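Local atomic coordinates of thymidylate synthase thyX (Helicobacter pylori, PDB entry 3N3Y), a protein that probably catalyses the reductive methylation of dUMP to dTMP, using FAD as cofactor, methylenetetrahydrofolate as methyl donor and NADPH as reductant. Residues M9-K14 and Y65-K70; L46-G51 and Q207-D212; E104-L109 and L135-L140. All coordinates share one frame; numbering follows the deposited sequence.

Interaction 1 (M9-K14 and Y65-K70); sequences MEVICK and YNFEIK
Val11 and Cys13 lie across from Ile69 and Phe67 where strand 10-16, within the chain an outermost strand of the antiparallel four-stranded sheet, pairs with strand 64-73. Val11 with Ile69 and Cys13 with Phe67 are non-hydrogen-bonded pairs; Glu10 with Lys70 and Ile12 with Glu68 are hydrogen-bonded ones. Glu68 N reaches Ile12 O over 2.7 Å, and Ile12 N donates back to Glu68 O. The ladder continues to Lys14, whose N donates to Asn66 O.

On the Val11-Cys13 face the Phe67 ring is the centrepiece. Val11 crosses it at a slant, setting CG1 3.8 Å from Phe67 CD1. The next contact on this ring is Cys13 CB, 3.9 Å from Phe67 CE1. With SG anti to the backbone N (chi1 -178°), the sulfur of Cys13 lies oblique to the Phe67 ring, 4.8 Å from its centroid and 29° off the normal, a sulfur-aromatic contact. Leu202 and Ile170 also pack on Phe67, while helix 189-201 covers Met9 and Val11.

The face of Glu10, Ile12, Glu68 and Lys70 is mixed, charged side chains beside Ile12. Lys14 reaches aslant alongside Glu68, Lys14 CD 3.8 Å from Glu68 CB. Their charged ends do not pair: Lys14 NZ binds Gln24 OE1 of the second subunit, and Glu68 OE2 takes His165 NE2. Asn66 likewise points its ND2 elsewhere, to Ser169 OG and to His62 O of the second subunit, so this end of the ladder is tied into the assembly. At the opposite end any attraction between Glu10 and Lys70 is probably weak. Glu10 OE1 is nearer the carbon than the charge of its partner, 3.3 Å from Lys70 CE and 4.0 Å from Lys70 NZ, beyond a salt bridge.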
ATOM      1  N   MET A   9     -13.177  25.935  -1.989  1.00 47.57           N
ATOM      2  CA  MET A   9     -13.311  24.905  -0.951  1.00 48.12           C
ATOM      3  C   MET A   9     -12.350  25.196   0.215  1.00 43.42           C
ATOM      4  O   MET A   9     -11.257  25.707   0.002  1.00 45.19           O
ATOM      5  CB  MET A   9     -13.151  23.475  -1.514  1.00 43.94           C
ATOM      6  CG  MET A   9     -11.762  22.859  -1.442  1.00 36.77           C
ATOM      7  SD  MET A   9     -10.675  23.285  -2.828  1.00 50.23           S
ATOM      8  CE  MET A   9     -11.440  22.407  -4.193  1.00 37.74           C
ATOM      9  N   GLU A  10     -12.784  24.905   1.438  1.00 37.60           N
ATOM     10  CA  GLU A  10     -12.005  25.216   2.643  1.00 42.45           C
ATOM     11  C   GLU A  10     -11.131  24.044   3.129  1.00 40.98           C
ATOM     12  O   GLU A  10     -11.638  22.967   3.466  1.00 37.58           O
ATOM     13  CB  GLU A  10     -12.940  25.692   3.770  1.00 46.60           C
ATOM     14  CG  GLU A  10     -13.729  26.973   3.417  1.00 59.92           C
ATOM     15  CD  GLU A  10     -14.991  27.195   4.265  1.00 76.24           C
ATOM     16  OE1 GLU A  10     -15.264  26.397   5.193  1.00 72.77           O
ATOM     17  OE2 GLU A  10     -15.715  28.182   3.991  1.00 80.22           O
ATOM     18  N   VAL A  11      -9.818  24.264   3.163  1.00 39.83           N
ATOM     19  CA  VAL A  11      -8.874  23.270   3.672  1.00 36.41           C
ATOM     20  C   VAL A  11      -8.123  23.742   4.916  1.00 40.47           C
ATOM     21  O   VAL A  11      -7.438  24.761   4.878  1.00 41.48           O
ATOM     22  CB  VAL A  11      -7.816  22.917   2.632  1.00 34.57           C
ATOM     23  CG1 VAL A  11      -6.892  21.851   3.186  1.00 34.51           C
ATOM     24  CG2 VAL A  11      -8.454  22.446   1.360  1.00 34.03           C
ATOM     25  N   ILE A  12      -8.243  22.982   6.005  1.00 38.50           N
ATOM     26  CA  ILE A  12      -7.501  23.228   7.240  1.00 40.40           C
ATOM     27  C   ILE A  12      -6.492  22.112   7.489  1.00 38.92           C
ATOM     28  O   ILE A  12      -6.833  20.927   7.402  1.00 37.45           O
ATOM     29  CB  ILE A  12      -8.428  23.234   8.487  1.00 39.61           C
ATOM     30  CG1 ILE A  12      -9.628  24.160   8.299  1.00 42.50           C
ATOM     31  CG2 ILE A  12      -7.636  23.639   9.728  1.00 44.44           C
ATOM     32  CD1 ILE A  12      -9.252  25.599   8.126  1.00 45.52           C
ATOM     33  N   CYS A  13      -5.256  22.476   7.806  1.00 36.90           N
ATOM     34  CA  CYS A  13      -4.316  21.493   8.336  1.00 35.46           C
ATOM     35  C   CYS A  13      -4.439  21.467   9.852  1.00 42.50           C
ATOM     36  O   CYS A  13      -4.067  22.429  10.516  1.00 46.90           O
ATOM     37  CB  CYS A  13      -2.885  21.801   7.922  1.00 36.35           C
ATOM     38  SG  CYS A  13      -1.699  20.555   8.512  1.00 39.04           S
ATOM     39  N   LYS A  14      -4.977  20.375  10.392  1.00 35.02           N
ATOM     40  CA  LYS A  14      -5.297  20.294  11.807  1.00 34.63           C
ATOM     41  C   LYS A  14      -4.129  19.756  12.650  1.00 39.69           C
ATOM     42  O   LYS A  14      -4.031  20.021  13.845  1.00 37.90           O
ATOM     43  CB  LYS A  14      -6.537  19.420  12.006  1.00 36.00           C
ATOM     44  CG  LYS A  14      -7.634  19.710  11.011  1.00 43.01           C
ATOM     45  CD  LYS A  14      -8.943  19.117  11.468  1.00 48.84           C
ATOM     46  CE  LYS A  14      -8.848  17.603  11.591  1.00 45.18           C
ATOM     47  NZ  LYS A  14     -10.207  17.009  11.794  1.00 49.61           N
ATOM     48  N   TYR A  65       0.386  14.524   7.586  1.00 28.73           N
ATOM     49  CA  TYR A  65      -0.497  15.694   7.696  1.00 30.43           C
ATOM     50  C   TYR A  65      -1.964  15.311   7.803  1.00 28.95           C
ATOM     51  O   TYR A  65      -2.468  14.563   6.972  1.00 28.46           O
ATOM     52  CB  TYR A  65      -0.317  16.583   6.484  1.00 27.32           C
ATOM     53  CG  TYR A  65       1.106  17.008   6.288  1.00 27.03           C
ATOM     54  CD1 TYR A  65       1.633  18.099   6.988  1.00 28.86           C
ATOM     55  CD2 TYR A  65       1.933  16.322   5.420  1.00 27.76           C
ATOM     56  CE1 TYR A  65       2.942  18.501   6.801  1.00 29.95           C
ATOM     57  CE2 TYR A  65       3.248  16.708   5.231  1.00 30.92           C
ATOM     58  CZ  TYR A  65       3.748  17.790   5.930  1.00 30.62           C
ATOM     59  OH  TYR A  65       5.052  18.160   5.733  1.00 37.55           O
ATOM     60  N   ASN A  66      -2.631  15.817   8.832  1.00 28.74           N
ATOM     61  CA  ASN A  66      -4.074  15.670   8.984  1.00 25.92           C
ATOM     62  C   ASN A  66      -4.841  16.915   8.536  1.00 32.49           C
ATOM     63  O   ASN A  66      -4.786  17.955   9.186  1.00 35.60           O
ATOM     64  CB  ASN A  66      -4.423  15.373  10.436  1.00 26.88           C
ATOM     65  CG  ASN A  66      -3.546  14.299  11.036  1.00 33.71           C
ATOM     66  OD1 ASN A  66      -2.555  14.596  11.704  1.00 33.27           O
ATOM     67  ND2 ASN A  66      -3.900  13.037  10.793  1.00 28.54           N
ATOM     68  N   PHE A  67      -5.584  16.788   7.443  1.00 29.72           N
ATOM     69  CA  PHE A  67      -6.361  17.892   6.899  1.00 29.06           C
ATOM     70  C   PHE A  67      -7.849  17.746   7.115  1.00 35.26           C
ATOM     71  O   PHE A  67      -8.364  16.659   7.377  1.00 31.89           O
ATOM     72  CB  PHE A  67      -6.168  18.014   5.396  1.00 24.53           C
ATOM     73  CG  PHE A  67      -4.762  18.303   4.976  1.00 28.61           C
ATOM     74  CD1 PHE A  67      -4.298  19.607   4.918  1.00 25.97           C
ATOM     75  CD2 PHE A  67      -3.915  17.272   4.585  1.00 25.60           C
ATOM     76  CE1 PHE A  67      -3.022  19.879   4.498  1.00 25.33           C
ATOM     77  CE2 PHE A  67      -2.627  17.539   4.165  1.00 26.61           C
ATOM     78  CZ  PHE A  67      -2.177  18.847   4.124  1.00 28.95           C
ATOM     79  N   GLU A  68      -8.538  18.870   6.971  1.00 35.85           N
ATOM     80  CA  GLU A  68      -9.981  18.867   6.874  1.00 36.71           C
ATOM     81  C   GLU A  68     -10.328  19.546   5.553  1.00 34.31           C
ATOM     82  O   GLU A  68      -9.777  20.591   5.233  1.00 33.76           O
ATOM     83  CB  GLU A  68     -10.589  19.606   8.060  1.00 38.76           C
ATOM     84  CG  GLU A  68     -12.066  19.338   8.273  1.00 42.14           C
ATOM     85  CD  GLU A  68     -12.757  20.472   9.041  1.00 61.56           C
ATOM     86  OE1 GLU A  68     -12.173  20.974  10.035  1.00 62.89           O
ATOM     87  OE2 GLU A  68     -13.882  20.868   8.645  1.00 61.03           O
ATOM     88  N   ILE A  69     -11.221  18.938   4.776  1.00 31.80           N
ATOM     89  CA  ILE A  69     -11.634  19.503   3.495  1.00 32.99           C
ATOM     90  C   ILE A  69     -13.146  19.669   3.459  1.00 33.71           C
ATOM     91  O   ILE A  69     -13.885  18.698   3.649  1.00 31.01           O
ATOM     92  CB  ILE A  69     -11.189  18.621   2.305  1.00 31.56           C
ATOM     93  CG1 ILE A  69      -9.681  18.352   2.383  1.00 30.84           C
ATOM     94  CG2 ILE A  69     -11.605  19.260   0.963  1.00 31.57           C
ATOM     95  CD1 ILE A  69      -9.175  17.227   1.471  1.00 31.68           C
ATOM     96  N   LYS A  70     -13.600  20.902   3.242  1.00 34.13           N
ATOM     97  CA  LYS A  70     -15.036  21.194   3.164  1.00 37.80           C
ATOM     98  C   LYS A  70     -15.395  21.782   1.806  1.00 33.30           C
ATOM     99  O   LYS A  70     -14.669  22.610   1.266  1.00 33.38           O
ATOM    100  CB  LYS A  70     -15.488  22.151   4.277  1.00 40.07           C
ATOM    101  CG  LYS A  70     -14.918  21.841   5.649  1.00 45.71           C
ATOM    102  CD  LYS A  70     -15.888  22.213   6.782  1.00 55.11           C
ATOM    103  CE  LYS A  70     -16.225  23.702   6.788  1.00 66.94           C
ATOM    104  NZ  LYS A  70     -17.144  24.102   7.902  1.00 65.46           N
TER

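Interaction 2 (L46-G51 and Q207-D212)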
ATOM      1  N   LEU A  46      18.796  19.567   4.984  1.00 41.67           N
ATOM      2  CA  LEU A  46      19.012  18.136   4.772  1.00 49.08           C
ATOM      3  C   LEU A  46      17.745  17.394   4.319  1.00 46.05           C
ATOM      4  O   LEU A  46      17.798  16.536   3.432  1.00 41.24           O
ATOM      5  CB  LEU A  46      19.580  17.489   6.044  1.00 46.30           C
ATOM      6  CG  LEU A  46      19.698  15.958   6.049  1.00 48.96           C
ATOM      7  CD1 LEU A  46      20.861  15.483   5.182  1.00 44.98           C
ATOM      8  CD2 LEU A  46      19.847  15.454   7.467  1.00 46.48           C
ATOM      9  N   ILE A  47      16.611  17.733   4.926  1.00 42.69           N
ATOM     10  CA  ILE A  47      15.350  17.096   4.586  1.00 44.59           C
ATOM     11  C   ILE A  47      15.047  17.320   3.112  1.00 48.73           C
ATOM     12  O   ILE A  47      14.636  16.409   2.393  1.00 46.43           O
ATOM     13  CB  ILE A  47      14.201  17.642   5.445  1.00 42.54           C
ATOM     14  CG1 ILE A  47      14.482  17.378   6.925  1.00 38.82           C
ATOM     15  CG2 ILE A  47      12.881  17.010   5.021  1.00 45.10           C
ATOM     16  CD1 ILE A  47      13.472  17.988   7.871  1.00 40.46           C
ATOM     17  N   HIS A  48      15.291  18.541   2.662  1.00 49.13           N
ATOM     18  CA  HIS A  48      14.991  18.922   1.297  1.00 48.55           C
ATOM     19  C   HIS A  48      15.899  18.233   0.288  1.00 49.11           C
ATOM     20  O   HIS A  48      15.431  17.724  -0.727  1.00 51.57           O
ATOM     21  CB  HIS A  48      15.095  20.442   1.150  1.00 53.33           C
ATOM     22  CG  HIS A  48      14.717  20.939  -0.207  1.00 57.64           C
ATOM     23  ND1 HIS A  48      13.417  21.245  -0.551  1.00 57.66           N
ATOM     24  CD2 HIS A  48      15.464  21.172  -1.312  1.00 61.26           C
ATOM     25  CE1 HIS A  48      13.381  21.652  -1.808  1.00 61.97           C
ATOM     26  NE2 HIS A  48      14.610  21.617  -2.293  1.00 65.95           N
ATOM     27  N   ARG A  49      17.199  18.210   0.561  1.00 48.79           N
ATOM     28  CA  ARG A  49      18.149  17.668  -0.403  1.00 50.08           C
ATOM     29  C   ARG A  49      18.067  16.146  -0.541  1.00 49.51           C
ATOM     30  O   ARG A  49      18.044  15.623  -1.658  1.00 50.88           O
ATOM     31  CB  ARG A  49      19.580  18.104  -0.075  1.00 49.50           C
ATOM     32  CG  ARG A  49      20.628  17.382  -0.924  1.00 59.24           C
ATOM     33  CD  ARG A  49      22.038  17.928  -0.691  1.00 61.44           C
ATOM     34  NE  ARG A  49      22.228  18.356   0.691  1.00 66.45           N
ATOM     35  CZ  ARG A  49      22.614  17.559   1.684  1.00 62.51           C
ATOM     36  NH1 ARG A  49      22.859  16.270   1.453  1.00 56.46           N
ATOM     37  NH2 ARG A  49      22.750  18.058   2.910  1.00 54.60           N
ATOM     38  N   VAL A  50      18.026  15.445   0.590  1.00 45.47           N
ATOM     39  CA  VAL A  50      17.917  13.979   0.588  1.00 48.98           C
ATOM     40  C   VAL A  50      16.500  13.508   0.226  1.00 45.88           C
ATOM     41  O   VAL A  50      16.322  12.577  -0.562  1.00 45.32           O
ATOM     42  CB  VAL A  50      18.345  13.356   1.962  1.00 48.42           C
ATOM     43  CG1 VAL A  50      18.212  11.847   1.935  1.00 44.87           C
ATOM     44  CG2 VAL A  50      19.781  13.744   2.316  1.00 48.08           C
ATOM     45  N   GLY A  51      15.497  14.152   0.808  1.00 45.05           N
ATOM     46  CA  GLY A  51      14.113  13.848   0.493  1.00 45.83           C
ATOM     47  C   GLY A  51      13.807  13.850  -1.000  1.00 47.45           C
ATOM     48  O   GLY A  51      12.845  13.226  -1.436  1.00 51.52           O
ATOM     49  N   GLN A 207       6.430  24.334   4.008  1.00 38.51           N
ATOM     50  CA  GLN A 207       6.052  24.563   2.613  1.00 38.32           C
ATOM     51  C   GLN A 207       7.198  24.470   1.605  1.00 41.59           C
ATOM     52  O   GLN A 207       6.961  24.231   0.428  1.00 42.23           O
ATOM     53  CB  GLN A 207       5.262  25.861   2.450  1.00 45.49           C
ATOM     54  CG  GLN A 207       3.780  25.719   2.789  1.00 40.63           C
ATOM     55  CD  GLN A 207       3.016  27.002   2.544  1.00 49.33           C
ATOM     56  OE1 GLN A 207       3.519  27.915   1.892  1.00 54.45           O
ATOM     57  NE2 GLN A 207       1.796  27.079   3.062  1.00 44.25           N
ATOM     58  N   TYR A 208       8.441  24.614   2.059  1.00 43.12           N
ATOM     59  CA  TYR A 208       9.574  24.549   1.130  1.00 44.08           C
ATOM     60  C   TYR A 208       9.805  23.161   0.540  1.00 43.91           C
ATOM     61  O   TYR A 208      10.433  23.024  -0.510  1.00 43.76           O
ATOM     62  CB  TYR A 208      10.854  25.037   1.798  1.00 42.78           C
ATOM     63  CG  TYR A 208      11.390  24.090   2.835  1.00 44.65           C
ATOM     64  CD1 TYR A 208      10.729  23.920   4.047  1.00 42.21           C
ATOM     65  CD2 TYR A 208      12.564  23.373   2.614  1.00 42.97           C
ATOM     66  CE1 TYR A 208      11.213  23.064   5.004  1.00 45.38           C
ATOM     67  CE2 TYR A 208      13.061  22.513   3.569  1.00 44.25           C
ATOM     68  CZ  TYR A 208      12.377  22.361   4.763  1.00 47.69           C
ATOM     69  OH  TYR A 208      12.844  21.512   5.732  1.00 45.10           O
ATOM     70  N   LEU A 209       9.299  22.132   1.211  1.00 40.89           N
ATOM     71  CA  LEU A 209       9.484  20.762   0.738  1.00 45.55           C
ATOM     72  C   LEU A 209       8.616  20.496  -0.475  1.00 42.48           C
ATOM     73  O   LEU A 209       8.920  19.629  -1.287  1.00 46.58           O
ATOM     74  CB  LEU A 209       9.135  19.746   1.835  1.00 41.35           C
ATOM     75  CG  LEU A 209       9.944  19.869   3.119  1.00 43.69           C
ATOM     76  CD1 LEU A 209       9.388  18.922   4.160  1.00 48.79           C
ATOM     77  CD2 LEU A 209      11.411  19.587   2.850  1.00 46.21           C
ATOM     78  N   PHE A 210       7.532  21.258  -0.584  1.00 42.83           N
ATOM     79  CA  PHE A 210       6.509  21.003  -1.585  1.00 49.09           C
ATOM     80  C   PHE A 210       6.459  22.082  -2.643  1.00 54.17           C
ATOM     81  O   PHE A 210       5.867  21.880  -3.698  1.00 58.12           O
ATOM     82  CB  PHE A 210       5.140  20.890  -0.913  1.00 40.91           C
ATOM     83  CG  PHE A 210       5.085  19.846   0.154  1.00 38.53           C
ATOM     84  CD1 PHE A 210       4.908  18.509  -0.180  1.00 37.15           C
ATOM     85  CD2 PHE A 210       5.232  20.191   1.489  1.00 37.11           C
ATOM     86  CE1 PHE A 210       4.871  17.525   0.803  1.00 34.33           C
ATOM     87  CE2 PHE A 210       5.191  19.215   2.487  1.00 40.27           C
ATOM     88  CZ  PHE A 210       5.012  17.874   2.137  1.00 37.32           C
ATOM     89  N   GLU A 211       7.085  23.222  -2.360  1.00 52.21           N
ATOM     90  CA  GLU A 211       6.937  24.409  -3.206  1.00 64.01           C
ATOM     91  C   GLU A 211       7.054  24.113  -4.707  1.00 67.20           C
ATOM     92  O   GLU A 211       6.321  24.687  -5.520  1.00 67.63           O
ATOM     93  CB  GLU A 211       7.938  25.494  -2.790  1.00 61.94           C
ATOM     94  CG  GLU A 211       9.388  25.024  -2.780  1.00 63.43           C
ATOM     95  CD  GLU A 211      10.332  26.019  -2.105  1.00 77.51           C
ATOM     96  OE1 GLU A 211      11.296  25.567  -1.424  1.00 68.75           O
ATOM     97  OE2 GLU A 211      10.106  27.247  -2.252  1.00 81.36           O
ATOM     98  N   ASP A 212       7.958  23.205  -5.061  1.00 63.08           N
ATOM     99  CA  ASP A 212       8.308  22.962  -6.460  1.00 70.44           C
ATOM    100  C   ASP A 212       7.455  21.894  -7.168  1.00 69.98           C
ATOM    101  O   ASP A 212       7.527  21.752  -8.392  1.00 70.43           O
ATOM    102  CB  ASP A 212       9.802  22.628  -6.573  1.00 72.22           C
ATOM    103  CG  ASP A 212      10.682  23.647  -5.849  1.00 78.88           C
ATOM    104  OD1 ASP A 212      10.464  24.869  -6.028  1.00 76.22           O
ATOM    105  OD2 ASP A 212      11.588  23.225  -5.093  1.00 79.30           O
TER
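His48 and Tyr208 meet with their ring planes 26° apart, slid so far past each other that the rings barely overlap, the centroids being 5.9 Å apart. It is the His48 CB that presses on the tyrosine, 3.8 Å from Tyr208 CE2. The imidazole swings out from helix 41-51 because CG is anti to the backbone N (chi1 -176°), and its edge then faces the main chain of 207-212, with His48 CE1 3.5 Å from Tyr208 O. Beside the rings, Ile47 CG2 packs 3.7 Å from Leu209 CD2. Leu209 CD2 also lies over a face of the Tyr208 ring, offset toward the rim. The C-terminal segment that follows helix 189-201 is thus packed against helix 41-51.

Further out, the hydroxyl of Tyr208 passes Ile47 and donates to Lys44 O in the preceding turn of the helix, which fixes the far end of the ring. Leu19 packs on both Ile47 and Tyr208. Asp212 turns its carboxylate nearly perpendicular to the imidazole, OD2 4.1 Å from His48 CE1, while its OD1 is in a salt bridge with Lys215. Asp212 would probably favour a positive His48, although its charge is already shared with that lysine.

Interaction 3 (E104-L109 and L135-L140); sequences ESFLPL and LALENL
Ser105 comes up to Glu138 with its hydroxyl, OG standing 3.0 Å from Glu138 OE2. The same OG accepts the backbone N-H of Leu107, an ST turn that curls the chain round the carboxylate. Phe106 follows, and its backbone N gives Glu138 OE1 a nearly straight bond of 2.8 Å (174° at the hydrogen), met from above the carboxylate plane. Glu138 gets there by rising from helix 127-145 with CG anti to the backbone N and bending at the next torsion (chi2 64°); OE2 also has a salt bridge with Arg141, one turn along, which should help keep the glutamate charged.

The Phe106 ring is sandwiched. Leu137 CD2 sits over one face in a CH-pi contact, 3.9 Å from the ring centroid, and Glu104 O lies above the opposite face, while OE1 of Glu138 is at the ring's edge. Leu107 then leans on the aliphatic part of the glutamate, its CD1 3.6 Å from Glu138 CG, and touches Leu135 with its other methyl. Beyond the cis peptide before Pro108, Leu109 crosses Leu135 at about a right angle, its CD1 4.0 Å from Leu135 CD2. The whole is an irregular connection between helices 93-96 and 111-117 laid along helix 127-145, with an ST turn seated on a helix glutamate.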
ATOM      1  N   GLU A 104     -36.271  24.537   1.985  1.00 52.01           N
ATOM      2  CA  GLU A 104     -37.300  25.012   1.053  1.00 51.98           C
ATOM      3  C   GLU A 104     -36.879  24.796  -0.387  1.00 49.66           C
ATOM      4  O   GLU A 104     -35.685  24.727  -0.681  1.00 40.33           O
ATOM      5  CB  GLU A 104     -37.589  26.512   1.241  1.00 55.87           C
ATOM      6  CG  GLU A 104     -37.876  26.940   2.664  1.00 63.16           C
ATOM      7  CD  GLU A 104     -38.794  25.971   3.385  1.00 77.83           C
ATOM      8  OE1 GLU A 104     -39.810  25.544   2.781  1.00 78.08           O
ATOM      9  OE2 GLU A 104     -38.494  25.635   4.556  1.00 79.55           O
ATOM     10  N   SER A 105     -37.868  24.721  -1.277  1.00 48.55           N
ATOM     11  CA  SER A 105     -37.628  24.524  -2.704  1.00 46.65           C
ATOM     12  C   SER A 105     -36.600  25.506  -3.247  1.00 41.38           C
ATOM     13  O   SER A 105     -36.498  26.627  -2.763  1.00 37.39           O
ATOM     14  CB  SER A 105     -38.932  24.665  -3.492  1.00 42.12           C
ATOM     15  OG  SER A 105     -38.667  24.695  -4.883  1.00 40.89           O
ATOM     16  N   PHE A 106     -35.839  25.077  -4.251  1.00 41.81           N
ATOM     17  CA  PHE A 106     -34.876  25.960  -4.918  1.00 37.57           C
ATOM     18  C   PHE A 106     -35.438  26.523  -6.233  1.00 42.19           C
ATOM     19  O   PHE A 106     -34.752  27.255  -6.948  1.00 42.17           O
ATOM     20  CB  PHE A 106     -33.555  25.226  -5.169  1.00 36.80           C
ATOM     21  CG  PHE A 106     -32.893  24.709  -3.913  1.00 39.08           C
ATOM     22  CD1 PHE A 106     -32.141  25.556  -3.110  1.00 40.86           C
ATOM     23  CD2 PHE A 106     -33.028  23.380  -3.534  1.00 38.88           C
ATOM     24  CE1 PHE A 106     -31.539  25.090  -1.954  1.00 34.71           C
ATOM     25  CE2 PHE A 106     -32.430  22.909  -2.377  1.00 41.10           C
ATOM     26  CZ  PHE A 106     -31.683  23.770  -1.588  1.00 40.81           C
ATOM     27  N   LEU A 107     -36.680  26.158  -6.554  1.00 42.14           N
ATOM     28  CA  LEU A 107     -37.382  26.708  -7.714  1.00 43.39           C
ATOM     29  C   LEU A 107     -38.371  27.784  -7.260  1.00 41.53           C
ATOM     30  O   LEU A 107     -38.978  27.664  -6.199  1.00 43.32           O
ATOM     31  CB  LEU A 107     -38.124  25.609  -8.474  1.00 43.69           C
ATOM     32  CG  LEU A 107     -37.261  24.429  -8.923  1.00 42.88           C
ATOM     33  CD1 LEU A 107     -38.101  23.365  -9.645  1.00 41.46           C
ATOM     34  CD2 LEU A 107     -36.112  24.909  -9.799  1.00 41.76           C
ATOM     35  N   PRO A 108     -38.530  28.841  -8.064  1.00 41.07           N
ATOM     36  CA  PRO A 108     -37.889  28.966  -9.371  1.00 38.44           C
ATOM     37  C   PRO A 108     -36.447  29.410  -9.236  1.00 38.62           C
ATOM     38  O   PRO A 108     -36.059  29.981  -8.215  1.00 40.63           O
ATOM     39  CB  PRO A 108     -38.710  30.064 -10.044  1.00 39.77           C
ATOM     40  CG  PRO A 108     -39.096  30.956  -8.912  1.00 38.85           C
ATOM     41  CD  PRO A 108     -39.302  30.050  -7.714  1.00 48.08           C
ATOM     42  N   LEU A 109     -35.655  29.128 -10.259  1.00 35.44           N
ATOM     43  CA  LEU A 109     -34.288  29.610 -10.308  1.00 37.67           C
ATOM     44  C   LEU A 109     -34.341  31.118 -10.272  1.00 43.50           C
ATOM     45  O   LEU A 109     -35.157  31.737 -10.959  1.00 42.39           O
ATOM     46  CB  LEU A 109     -33.602  29.149 -11.595  1.00 39.84           C
ATOM     47  CG  LEU A 109     -33.519  27.631 -11.800  1.00 44.49           C
ATOM     48  CD1 LEU A 109     -32.634  27.283 -12.986  1.00 38.60           C
ATOM     49  CD2 LEU A 109     -33.014  26.947 -10.535  1.00 36.27           C
ATOM     50  N   LEU A 135     -31.375  22.127 -10.719  1.00 26.67           N
ATOM     51  CA  LEU A 135     -32.524  21.316 -11.116  1.00 29.54           C
ATOM     52  C   LEU A 135     -32.426  19.915 -10.508  1.00 27.92           C
ATOM     53  O   LEU A 135     -33.397  19.405  -9.947  1.00 26.79           O
ATOM     54  CB  LEU A 135     -32.667  21.240 -12.648  1.00 25.29           C
ATOM     55  CG  LEU A 135     -32.861  22.592 -13.354  1.00 37.45           C
ATOM     56  CD1 LEU A 135     -33.380  22.433 -14.789  1.00 25.54           C
ATOM     57  CD2 LEU A 135     -33.783  23.516 -12.552  1.00 29.00           C
ATOM     58  N   ALA A 136     -31.241  19.309 -10.618  1.00 29.28           N
ATOM     59  CA  ALA A 136     -30.987  17.968 -10.087  1.00 26.12           C
ATOM     60  C   ALA A 136     -31.123  17.948  -8.576  1.00 23.93           C
ATOM     61  O   ALA A 136     -31.659  17.000  -8.007  1.00 25.35           O
ATOM     62  CB  ALA A 136     -29.603  17.473 -10.508  1.00 24.06           C
ATOM     63  N   LEU A 137     -30.629  19.001  -7.935  1.00 24.03           N
ATOM     64  CA  LEU A 137     -30.701  19.119  -6.488  1.00 25.91           C
ATOM     65  C   LEU A 137     -32.149  19.224  -6.047  1.00 30.93           C
ATOM     66  O   LEU A 137     -32.548  18.617  -5.054  1.00 30.25           O
ATOM     67  CB  LEU A 137     -29.900  20.333  -5.988  1.00 27.00           C
ATOM     68  CG  LEU A 137     -29.958  20.610  -4.477  1.00 29.75           C
ATOM     69  CD1 LEU A 137     -29.193  19.556  -3.694  1.00 32.10           C
ATOM     70  CD2 LEU A 137     -29.414  21.980  -4.148  1.00 32.41           C
ATOM     71  N   GLU A 138     -32.938  19.996  -6.795  1.00 32.06           N
ATOM     72  CA  GLU A 138     -34.364  20.132  -6.508  1.00 33.79           C
ATOM     73  C   GLU A 138     -35.097  18.787  -6.629  1.00 32.17           C
ATOM     74  O   GLU A 138     -35.827  18.408  -5.727  1.00 33.33           O
ATOM     75  CB  GLU A 138     -35.014  21.222  -7.382  1.00 31.83           C
ATOM     76  CG  GLU A 138     -36.516  21.415  -7.135  1.00 40.73           C
ATOM     77  CD  GLU A 138     -36.855  21.905  -5.717  1.00 44.06           C
ATOM     78  OE1 GLU A 138     -35.946  22.372  -4.993  1.00 46.79           O
ATOM     79  OE2 GLU A 138     -38.043  21.833  -5.333  1.00 46.51           O
ATOM     80  N   ASN A 139     -34.891  18.058  -7.723  1.00 30.12           N
ATOM     81  CA  ASN A 139     -35.455  16.707  -7.820  1.00 31.11           C
ATOM     82  C   ASN A 139     -35.054  15.798  -6.656  1.00 33.47           C
ATOM     83  O   ASN A 139     -35.885  15.040  -6.145  1.00 30.41           O
ATOM     84  CB  ASN A 139     -35.119  16.055  -9.156  1.00 30.10           C
ATOM     85  CG  ASN A 139     -35.921  16.654 -10.299  1.00 33.08           C
ATOM     86  OD1 ASN A 139     -35.511  16.627 -11.463  1.00 35.22           O
ATOM     87  ND2 ASN A 139     -37.059  17.211  -9.965  1.00 24.17           N
ATOM     88  N   LEU A 140     -33.788  15.885  -6.244  1.00 29.35           N
ATOM     89  CA  LEU A 140     -33.280  15.116  -5.108  1.00 28.49           C
ATOM     90  C   LEU A 140     -34.030  15.503  -3.839  1.00 33.09           C
ATOM     91  O   LEU A 140     -34.432  14.644  -3.056  1.00 31.66           O
ATOM     92  CB  LEU A 140     -31.782  15.380  -4.911  1.00 27.23           C
ATOM     93  CG  LEU A 140     -31.037  14.566  -3.839  1.00 29.80           C
ATOM     94  CD1 LEU A 140     -31.158  13.080  -4.130  1.00 28.00           C
ATOM     95  CD2 LEU A 140     -29.560  14.977  -3.718  1.00 28.08           C
TER

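Overall arrangement
Interactions 1 and 2 adjoin, their centres about 21 Å apart: Tyr65 OH, at the end of the sheet contact, packs 3.4 Å from Phe210 CE2. Their segments alternate along the chain, helix 41-51 leading on to strand 64-73. Interaction 3 stands apart, its centre about 29 Å from that of interaction 1 and about 48 Å from that of interaction 2, interactions 2 and 3 lying on opposite sides of the chain's centre. Interaction 1 lies closest to substrate, the side chain of Cys13 being about 6 Å from a bound dUMP; the side chain of Ile47 is about 12 Å from a bound dUMP, that of Leu137 about 14 Å. A bound FAD is about 11 Å from the side chain of Tyr65.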